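Local coordinates for protein prolyl-tRNA synthetase (Naegleria fowleri, PDB 6UYH) that probably ligates proline to its cognate tRNA at the expense of ATP, and here holds halofuginone and the ATP analogue AMPPNP, at residues Glu189-Val194 / Asn267-Ser272; Asp218-Val223 / Gly236-His241. All coordinates share one frame; numbering follows the deposited sequence.

Contact 1: residues Glu189-Val194 / Asn267-Ser272. With HFG (7-bromo-6-chloro-3-{3-[(2R,3S)-3-hydroxypiperidin-2-yl]-2-oxopropyl}quinazolin-4(3H)-one), chain D; ANP (phosphoaminophosphonic acid-adenylate ester), chain C.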
loop_
_atom_site.group_PDB
_atom_site.type_symbol
_atom_site.label_atom_id
_atom_site.label_comp_id
_atom_site.label_asym_id
_atom_site.label_seq_id
_atom_site.Cartn_x
_atom_site.Cartn_y
_atom_site.Cartn_z
ATOM N N GLU A 189 5.447 8.797 -20.546
ATOM C CA GLU A 189 6.233 9.944 -20.103
ATOM C C GLU A 189 6.335 9.993 -18.578
ATOM O O GLU A 189 7.383 10.357 -18.037
ATOM C CB GLU A 189 5.627 11.231 -20.656
ATOM C CG GLU A 189 6.167 12.522 -20.050
ATOM C CD GLU A 189 7.630 12.801 -20.382
ATOM O OE1 GLU A 189 8.227 12.092 -21.223
ATOM O OE2 GLU A 189 8.188 13.758 -19.810
ATOM N N LEU A 190 5.271 9.616 -17.861
ATOM C CA LEU A 190 5.366 9.580 -16.403
ATOM C C LEU A 190 6.371 8.535 -15.941
ATOM O O LEU A 190 7.085 8.752 -14.959
ATOM C CB LEU A 190 4.002 9.309 -15.766
ATOM C CG LEU A 190 2.975 10.439 -15.802
ATOM C CD1 LEU A 190 1.743 10.028 -14.995
ATOM C CD2 LEU A 190 3.566 11.740 -15.246
ATOM N N TYR A 191 6.438 7.391 -16.631
ATOM C CA TYR A 191 7.457 6.406 -16.291
ATOM C C TYR A 191 8.855 6.953 -16.564
ATOM O O TYR A 191 9.782 6.725 -15.776
ATOM C CB TYR A 191 7.231 5.110 -17.074
ATOM C CG TYR A 191 6.007 4.335 -16.665
ATOM C CD1 TYR A 191 5.384 4.556 -15.434
ATOM C CD2 TYR A 191 5.476 3.361 -17.510
ATOM C CE1 TYR A 191 4.266 3.837 -15.069
ATOM C CE2 TYR A 191 4.370 2.637 -17.152
ATOM C CZ TYR A 191 3.764 2.870 -15.936
ATOM O OH TYR A 191 2.654 2.125 -15.596
ATOM N N LYS A 192 9.030 7.669 -17.677
ATOM C CA LYS A 192 10.310 8.331 -17.912
ATOM C C LYS A 192 10.638 9.296 -16.772
ATOM O O LYS A 192 11.779 9.356 -16.305
ATOM C CB LYS A 192 10.281 9.059 -19.259
ATOM C CG LYS A 192 11.484 9.960 -19.556
ATOM C CD LYS A 192 11.187 11.392 -19.153
ATOM C CE LYS A 192 12.030 12.399 -19.912
ATOM N NZ LYS A 192 11.524 13.764 -19.594
ATOM N N ARG A 193 9.640 10.051 -16.295
ATOM C CA ARG A 193 9.902 10.999 -15.213
ATOM C C ARG A 193 10.244 10.292 -13.904
ATOM O O ARG A 193 11.078 10.786 -13.136
ATOM C CB ARG A 193 8.706 11.929 -15.027
ATOM C CG ARG A 193 8.452 12.805 -16.251
ATOM C CD ARG A 193 7.309 13.770 -15.991
ATOM N NE ARG A 193 7.623 14.652 -14.875
ATOM C CZ ARG A 193 6.714 15.276 -14.135
ATOM N NH1 ARG A 193 5.420 15.125 -14.397
ATOM N NH2 ARG A 193 7.100 16.047 -13.132
ATOM N N VAL A 194 9.604 9.155 -13.609
ATOM C CA VAL A 194 9.986 8.401 -12.412
ATOM C C VAL A 194 11.462 8.033 -12.479
ATOM O O VAL A 194 12.233 8.301 -11.554
ATOM C CB VAL A 194 9.118 7.140 -12.241
ATOM C CG1 VAL A 194 9.714 6.234 -11.124
ATOM C CG2 VAL A 194 7.661 7.509 -11.907
ATOM N N ASN A 267 -6.594 0.663 -22.244
ATOM C CA ASN A 267 -5.158 0.596 -22.007
ATOM C C ASN A 267 -4.915 -0.109 -20.679
ATOM O O ASN A 267 -5.793 -0.147 -19.811
ATOM C CB ASN A 267 -4.509 1.982 -21.910
ATOM C CG ASN A 267 -4.749 2.839 -23.119
ATOM O OD1 ASN A 267 -4.896 2.349 -24.247
ATOM N ND2 ASN A 267 -4.760 4.148 -22.898
ATOM N N SER A 268 -3.700 -0.630 -20.504
ATOM C CA SER A 268 -3.205 -0.958 -19.168
ATOM C C SER A 268 -1.711 -0.671 -19.120
ATOM O O SER A 268 -1.039 -0.610 -20.149
ATOM C CB SER A 268 -3.515 -2.416 -18.765
ATOM O OG SER A 268 -2.787 -3.340 -19.552
ATOM N N TRP A 269 -1.191 -0.461 -17.909
ATOM C CA TRP A 269 0.180 0.006 -17.765
ATOM C C TRP A 269 0.657 -0.343 -16.362
ATOM O O TRP A 269 -0.126 -0.293 -15.413
ATOM C CB TRP A 269 0.300 1.522 -18.025
ATOM C CG TRP A 269 -0.998 2.338 -17.847
ATOM C CD1 TRP A 269 -1.980 2.545 -18.785
ATOM C CD2 TRP A 269 -1.414 3.067 -16.670
ATOM N NE1 TRP A 269 -2.982 3.344 -18.263
ATOM C CE2 TRP A 269 -2.659 3.678 -16.970
ATOM C CE3 TRP A 269 -0.848 3.268 -15.403
ATOM C CZ2 TRP A 269 -3.352 4.469 -16.047
ATOM C CZ3 TRP A 269 -1.551 4.060 -14.471
ATOM C CH2 TRP A 269 -2.788 4.643 -14.804
ATOM N N GLY A 270 1.924 -0.724 -16.240
ATOM C CA GLY A 270 2.450 -1.113 -14.939
ATOM C C GLY A 270 3.909 -0.753 -14.769
ATOM O O GLY A 270 4.685 -0.732 -15.729
ATOM N N LEU A 271 4.289 -0.524 -13.511
ATOM C CA LEU A 271 5.640 -0.169 -13.088
ATOM C C LEU A 271 5.861 -0.860 -11.747
ATOM O O LEU A 271 4.974 -0.794 -10.894
ATOM C CB LEU A 271 5.769 1.356 -12.929
ATOM C CG LEU A 271 7.108 1.939 -12.479
ATOM C CD1 LEU A 271 8.037 2.058 -13.671
ATOM C CD2 LEU A 271 6.905 3.292 -11.803
ATOM N N SER A 272 7.016 -1.516 -11.553
ATOM C CA SER A 272 7.221 -2.379 -10.377
ATOM C C SER A 272 8.457 -1.980 -9.572
ATOM O O SER A 272 9.221 -1.083 -9.946
ATOM C CB SER A 272 7.379 -3.840 -10.800
ATOM O OG SER A 272 8.703 -4.062 -11.265
HETATM O "O4'" HFG D . 0.665 -8.381 -17.023
HETATM C C21 HFG D . 0.740 -8.264 -18.229
HETATM C "C3'" HFG D . 0.121 -7.093 -18.958
HETATM C "C2'" HFG D . -0.043 -5.807 -18.137
HETATM N "N1'" HFG D . -1.021 -5.951 -17.051
HETATM C "C6'" HFG D . -1.279 -4.676 -16.372
HETATM C "C5'" HFG D . -0.026 -4.089 -15.779
HETATM C "C4'" HFG D . 1.067 -3.970 -16.845
HETATM C C39 HFG D . 1.276 -5.293 -17.558
HETATM O "O7'" HFG D . 2.240 -5.129 -18.603
HETATM C "C1'" HFG D . 1.454 -9.317 -19.089
HETATM N N3 HFG D . 1.536 -10.610 -18.413
HETATM C C4 HFG D . 0.357 -11.321 -18.233
HETATM O O11 HFG D . -0.703 -10.906 -18.665
HETATM C C10 HFG D . 0.523 -12.556 -17.455
HETATM C C5 HFG D . -0.572 -13.381 -17.207
HETATM C C2 HFG D . 2.730 -11.049 -17.909
HETATM N N1 HFG D . 2.915 -12.111 -17.211
HETATM C C9 HFG D . 1.784 -12.889 -16.954
HETATM C C8 HFG D . 1.933 -14.021 -16.153
HETATM C C7 HFG D . 0.828 -14.814 -15.893
HETATM BR BR1 HFG D . 1.045 -16.282 -14.718
HETATM C C6 HFG D . -0.403 -14.517 -16.439
HETATM CL CL1 HFG D . -1.760 -15.582 -16.225
HETATM P PG ANP C . 9.650 -9.606 -18.308
HETATM O O1G ANP C . 10.304 -10.012 -19.544
HETATM O O2G ANP C . 9.169 -10.914 -17.549
HETATM O O3G ANP C . 10.723 -8.797 -17.481
HETATM P PB ANP C . 6.742 -8.907 -18.498
HETATM O O1B ANP C . 6.103 -8.880 -19.805
HETATM O O2B ANP C . 6.477 -10.286 -17.820
HETATM N N3B ANP C . 8.361 -8.623 -18.572
HETATM P PA ANP C . 4.750 -7.116 -17.404
HETATM O O1A ANP C . 4.345 -6.344 -18.598
HETATM O O2A ANP C . 3.764 -8.199 -17.114
HETATM O O3A ANP C . 6.176 -7.794 -17.577
HETATM O "O5'" ANP C . 4.951 -6.261 -16.055
HETATM C "C5'" ANP C . 4.993 -4.822 -15.918
HETATM C "C4'" ANP C . 6.374 -4.461 -15.437
HETATM O "O4'" ANP C . 6.659 -5.153 -14.201
HETATM C "C3'" ANP C . 7.474 -4.904 -16.389
HETATM O "O3'" ANP C . 7.679 -3.930 -17.405
HETATM C "C2'" ANP C . 8.685 -5.037 -15.464
HETATM O "O2'" ANP C . 9.383 -3.801 -15.381
HETATM C "C1'" ANP C . 8.045 -5.445 -14.122
HETATM N N9 ANP C . 8.199 -6.858 -13.804
HETATM C C8 ANP C . 7.800 -7.928 -14.563
HETATM N N7 ANP C . 8.061 -9.095 -14.027
HETATM C C5 ANP C . 8.676 -8.772 -12.824
HETATM C C6 ANP C . 9.198 -9.563 -11.785
HETATM N N6 ANP C . 9.136 -10.896 -11.758
HETATM N N1 ANP C . 9.774 -8.924 -10.743
HETATM C C2 ANP C . 9.794 -7.587 -10.738
HETATM N N3 ANP C . 9.317 -6.738 -11.650
HETATM C C4 ANP C . 8.771 -7.397 -12.677
#
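The phenol ring of Y191 carries L271 over one face: CD1 of L271 stands 4.0 Å from CD1 of Y191, displaced toward the ring's rim. W269 CB and the carbonyl oxygen of G270 approach the same ring obliquely, while the indole of W269 meets the Y191 hydroxyl at its own edge, near the indole plane. L271 CB packs against Y191 CE1 at 3.6 Å, the two side chains passing alongside and pointing opposite ways. CG of Y191 lies anti to its carbonyl carbon (chi1 -69°), which sends the ring from the helix to the strand backbone. There OH comes within 3.0 Å of G270 N, but the angle is too poor for a hydrogen bond; the hydroxyl bonds instead to Q168. One turn further along, V194 CG1 and L271 CD2 meet tip to tip at 4.1 Å.

G270 presents only backbone to Y191, and its N lies 3.4 Å from C4' of halofuginone, where the piperidine ring sits in van der Waals contact. S272 OG donates to adenine N3 of AMPPNP at 2.8 Å and also caps R274 N, at the turn into helix 274-283. The W269 and L271 side chains pack toward the helix, while S268, the backbone of W269 and G270, and S272 meet the ligands in the class II core. Segments 189-194 and 267-272, on helix 177-198 and strand 261-272, run 8° from parallel, their axes 10.3 Å apart; strands 164-174 and 232-243 flank that strand, and helix 49-67 packs against L190, R193 and V194.

Contact 2: residues Asp218-Val223 / Gly236-His241. With ANP (phosphoaminophosphonic acid-adenylate ester), chain C; HFG (7-bromo-6-chloro-3-{3-[(2R,3S)-3-hydroxypiperidin-2-yl]-2-oxopropyl}quinazolin-4(3H)-one), chain D.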
loop_
_atom_site.group_PDB
_atom_site.type_symbol
_atom_site.label_atom_id
_atom_site.label_comp_id
_atom_site.label_asym_id
_atom_site.label_seq_id
_atom_site.Cartn_x
_atom_site.Cartn_y
_atom_site.Cartn_z
ATOM N N ASP A 218 -2.867 -4.249 -28.768
ATOM C CA ASP A 218 -2.630 -3.805 -30.138
ATOM C C ASP A 218 -1.187 -3.352 -30.308
ATOM O O ASP A 218 -0.537 -3.697 -31.301
ATOM C CB ASP A 218 -3.599 -2.688 -30.517
ATOM C CG ASP A 218 -4.952 -3.221 -30.973
ATOM O OD1 ASP A 218 -5.069 -4.443 -31.218
ATOM O OD2 ASP A 218 -5.902 -2.418 -31.083
ATOM N N TYR A 219 -0.668 -2.582 -29.352
ATOM C CA TYR A 219 0.748 -2.243 -29.350
ATOM C C TYR A 219 1.194 -1.973 -27.922
ATOM O O TYR A 219 0.390 -1.585 -27.068
ATOM C CB TYR A 219 1.055 -1.038 -30.246
ATOM C CG TYR A 219 0.438 0.278 -29.817
ATOM C CD1 TYR A 219 -0.747 0.734 -30.395
ATOM C CD2 TYR A 219 1.054 1.081 -28.867
ATOM C CE1 TYR A 219 -1.310 1.945 -30.023
ATOM C CE2 TYR A 219 0.490 2.287 -28.474
ATOM C CZ TYR A 219 -0.683 2.712 -29.058
ATOM O OH TYR A 219 -1.232 3.911 -28.682
ATOM N N THR A 220 2.489 -2.184 -27.674
ATOM C CA THR A 220 3.088 -2.065 -26.352
ATOM C C THR A 220 4.231 -1.063 -26.407
ATOM O O THR A 220 5.097 -1.159 -27.289
ATOM C CB THR A 220 3.609 -3.425 -25.869
ATOM O OG1 THR A 220 2.508 -4.322 -25.682
ATOM C CG2 THR A 220 4.365 -3.287 -24.556
ATOM N N THR A 221 4.236 -0.109 -25.478
ATOM C CA THR A 221 5.356 0.812 -25.350
ATOM C C THR A 221 6.119 0.488 -24.072
ATOM O O THR A 221 5.573 -0.102 -23.135
ATOM C CB THR A 221 4.906 2.292 -25.345
ATOM O OG1 THR A 221 4.142 2.580 -24.160
ATOM C CG2 THR A 221 4.070 2.606 -26.597
ATOM N N THR A 222 7.405 0.848 -24.056
ATOM C CA THR A 222 8.283 0.518 -22.941
ATOM C C THR A 222 9.251 1.669 -22.708
ATOM O O THR A 222 9.528 2.450 -23.617
ATOM C CB THR A 222 9.060 -0.793 -23.233
ATOM O OG1 THR A 222 9.958 -1.087 -22.161
ATOM C CG2 THR A 222 9.857 -0.681 -24.530
ATOM N N VAL A 223 9.747 1.786 -21.475
ATOM C CA VAL A 223 10.956 2.563 -21.199
ATOM C C VAL A 223 12.081 1.567 -20.942
ATOM O O VAL A 223 12.012 0.760 -20.005
ATOM C CB VAL A 223 10.781 3.540 -20.023
ATOM C CG1 VAL A 223 9.969 4.758 -20.474
ATOM C CG2 VAL A 223 10.095 2.867 -18.818
ATOM N N GLY A 236 11.943 -1.397 -18.229
ATOM C CA GLY A 236 11.733 -0.645 -17.006
ATOM C C GLY A 236 10.301 -0.374 -16.608
ATOM O O GLY A 236 10.060 0.028 -15.472
ATOM N N GLY A 237 9.343 -0.589 -17.505
ATOM C CA GLY A 237 7.949 -0.260 -17.249
ATOM C C GLY A 237 7.209 -0.316 -18.570
ATOM O O GLY A 237 7.839 -0.205 -19.622
ATOM N N THR A 238 5.895 -0.492 -18.548
ATOM C CA THR A 238 5.186 -0.908 -19.749
ATOM C C THR A 238 3.868 -0.159 -19.857
ATOM O O THR A 238 3.161 -0.014 -18.865
ATOM C CB THR A 238 4.931 -2.414 -19.707
ATOM O OG1 THR A 238 6.149 -3.095 -19.370
ATOM C CG2 THR A 238 4.485 -2.892 -21.050
ATOM N N SER A 239 3.518 0.293 -21.063
ATOM C CA SER A 239 2.235 0.967 -21.264
ATOM C C SER A 239 1.613 0.469 -22.568
ATOM O O SER A 239 2.159 0.711 -23.651
ATOM C CB SER A 239 2.423 2.486 -21.269
ATOM O OG SER A 239 1.184 3.163 -21.382
ATOM N N HIS A 240 0.487 -0.238 -22.459
ATOM C CA HIS A 240 -0.164 -0.922 -23.574
ATOM C C HIS A 240 -1.382 -0.155 -24.050
ATOM O O HIS A 240 -2.185 0.304 -23.234
ATOM C CB HIS A 240 -0.678 -2.309 -23.174
ATOM C CG HIS A 240 0.332 -3.194 -22.525
ATOM N ND1 HIS A 240 1.332 -3.823 -23.232
ATOM C CD2 HIS A 240 0.463 -3.598 -21.240
ATOM C CE1 HIS A 240 2.055 -4.554 -22.406
ATOM N NE2 HIS A 240 1.544 -4.440 -21.192
ATOM N N HIS A 241 -1.570 -0.097 -25.370
ATOM C CA HIS A 241 -2.897 0.121 -25.932
ATOM C C HIS A 241 -3.515 -1.243 -26.228
ATOM O O HIS A 241 -2.976 -2.017 -27.028
ATOM C CB HIS A 241 -2.851 0.980 -27.191
ATOM C CG HIS A 241 -4.201 1.197 -27.812
ATOM N ND1 HIS A 241 -5.284 1.660 -27.093
ATOM C CD2 HIS A 241 -4.647 0.998 -29.073
ATOM C CE1 HIS A 241 -6.338 1.738 -27.884
ATOM N NE2 HIS A 241 -5.979 1.343 -29.095
HETATM P PG ANP C . 9.650 -9.606 -18.308
HETATM O O1G ANP C . 10.304 -10.012 -19.544
HETATM O O2G ANP C . 9.169 -10.914 -17.549
HETATM O O3G ANP C . 10.723 -8.797 -17.481
HETATM P PB ANP C . 6.742 -8.907 -18.498
HETATM O O1B ANP C . 6.103 -8.880 -19.805
HETATM O O2B ANP C . 6.477 -10.286 -17.820
HETATM N N3B ANP C . 8.361 -8.623 -18.572
HETATM P PA ANP C . 4.750 -7.116 -17.404
HETATM O O1A ANP C . 4.345 -6.344 -18.598
HETATM O O2A ANP C . 3.764 -8.199 -17.114
HETATM O O3A ANP C . 6.176 -7.794 -17.577
HETATM O "O5'" ANP C . 4.951 -6.261 -16.055
HETATM C "C5'" ANP C . 4.993 -4.822 -15.918
HETATM C "C4'" ANP C . 6.374 -4.461 -15.437
HETATM O "O4'" ANP C . 6.659 -5.153 -14.201
HETATM C "C3'" ANP C . 7.474 -4.904 -16.389
HETATM O "O3'" ANP C . 7.679 -3.930 -17.405
HETATM C "C2'" ANP C . 8.685 -5.037 -15.464
HETATM O "O2'" ANP C . 9.383 -3.801 -15.381
HETATM C "C1'" ANP C . 8.045 -5.445 -14.122
HETATM N N9 ANP C . 8.199 -6.858 -13.804
HETATM C C8 ANP C . 7.800 -7.928 -14.563
HETATM N N7 ANP C . 8.061 -9.095 -14.027
HETATM C C5 ANP C . 8.676 -8.772 -12.824
HETATM C C6 ANP C . 9.198 -9.563 -11.785
HETATM N N6 ANP C . 9.136 -10.896 -11.758
HETATM N N1 ANP C . 9.774 -8.924 -10.743
HETATM C C2 ANP C . 9.794 -7.587 -10.738
HETATM N N3 ANP C . 9.317 -6.738 -11.650
HETATM C C4 ANP C . 8.771 -7.397 -12.677
HETATM O "O4'" HFG D . 0.665 -8.381 -17.023
HETATM C C21 HFG D . 0.740 -8.264 -18.229
HETATM C "C3'" HFG D . 0.121 -7.093 -18.958
HETATM C "C2'" HFG D . -0.043 -5.807 -18.137
HETATM N "N1'" HFG D . -1.021 -5.951 -17.051
HETATM C "C6'" HFG D . -1.279 -4.676 -16.372
HETATM C "C5'" HFG D . -0.026 -4.089 -15.779
HETATM C "C4'" HFG D . 1.067 -3.970 -16.845
HETATM C C39 HFG D . 1.276 -5.293 -17.558
HETATM O "O7'" HFG D . 2.240 -5.129 -18.603
HETATM C "C1'" HFG D . 1.454 -9.317 -19.089
HETATM N N3 HFG D . 1.536 -10.610 -18.413
HETATM C C4 HFG D . 0.357 -11.321 -18.233
HETATM O O11 HFG D . -0.703 -10.906 -18.665
HETATM C C10 HFG D . 0.523 -12.556 -17.455
HETATM C C5 HFG D . -0.572 -13.381 -17.207
HETATM C C2 HFG D . 2.730 -11.049 -17.909
HETATM N N1 HFG D . 2.915 -12.111 -17.211
HETATM C C9 HFG D . 1.784 -12.889 -16.954
HETATM C C8 HFG D . 1.933 -14.021 -16.153
HETATM C C7 HFG D . 0.828 -14.814 -15.893
HETATM BR BR1 HFG D . 1.045 -16.282 -14.718
HETATM C C6 HFG D . -0.403 -14.517 -16.439
HETATM CL CL1 HFG D . -1.760 -15.582 -16.225
HETATM O O HOH W 1 -6.699 -0.045 -31.496
HETATM O O HOH W 2 9.017 -3.198 -20.574
#
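G236 N donates to V223 O at 2.8 Å, closing the hairpin-side end of this antiparallel pairing, and G237 O receives a weak bond from V223 N. V223 CG2 packs beside the G237 backbone, whose buried N has no partner in the model.

T238 forms a non-hydrogen-bonded pair with T222. Its OG1 bonds to the ribose O3' of AMPPNP at 2.6 Å and shares a water with T222 OG1, while its methyl CG2 meets T220 CG2 at 3.5 Å. T222 OG1 also bonds to E224.

S239 exchanges two backbone bonds with T221. S239 O is gripped twice, by T221 N and by T221 OG1, the latter 2.8 Å away in the carbonyl plane on a lone pair. T221 reaches it because its OG1 sits between backbone N and carbonyl carbon (chi1 67°).

H240 lies alongside T220 on the ligand side; ND1 and T220 OG1 are hydrogen-bonded at 2.8 Å, OG1 lying in the ring plane at its edge. NE2, the other ring nitrogen, beyond CE1, donates to halofuginone O7' at 2.8 Å (157°). Both nitrogens are thereby engaged, which fixes the ring's rotation; T220 OG1 also bonds to F214 N.

H241 ends the walk at a classic beta bulge: D218 N and Y219 N both face its carbonyl oxygen through weak bonds, while H241 N donates to Y219 O at 3.0 Å. Its CB makes a CH-pi contact over the Y219 ring, 3.6 Å from the centroid. A water joins NE2 to D218 OD2; H241 ND1 bonds to N267 OD1, and D218 OD1 to N245 ND2.

Y219, T221, S239 and H241 face helix 177-198, where Y219 OH bonds to D181 and S239 OG to V184 O; strand 261-272 flanks strand 232-243 on its other edge.

Overall arrangement
Following the chain from the N terminus, the first segment reached, 189-194, lies on helix 177-198. The chain then passes through strand 204-207 into the hairpin of strands 219-227 and 232-243, where contact 2 closes a short loop of 12 intervening residues. Only after helix 245-250 and strand 253-255 does 267-272 return to that helix, so contact 1 closes the longer loop and encloses contact 2 along the sequence. The two join in space through neighbouring strands: S268 O probably bonds to H240 N, and N267 OD1 to H241 ND1. Together they tie helix, hairpin and strand 261-272 around both bound ligands.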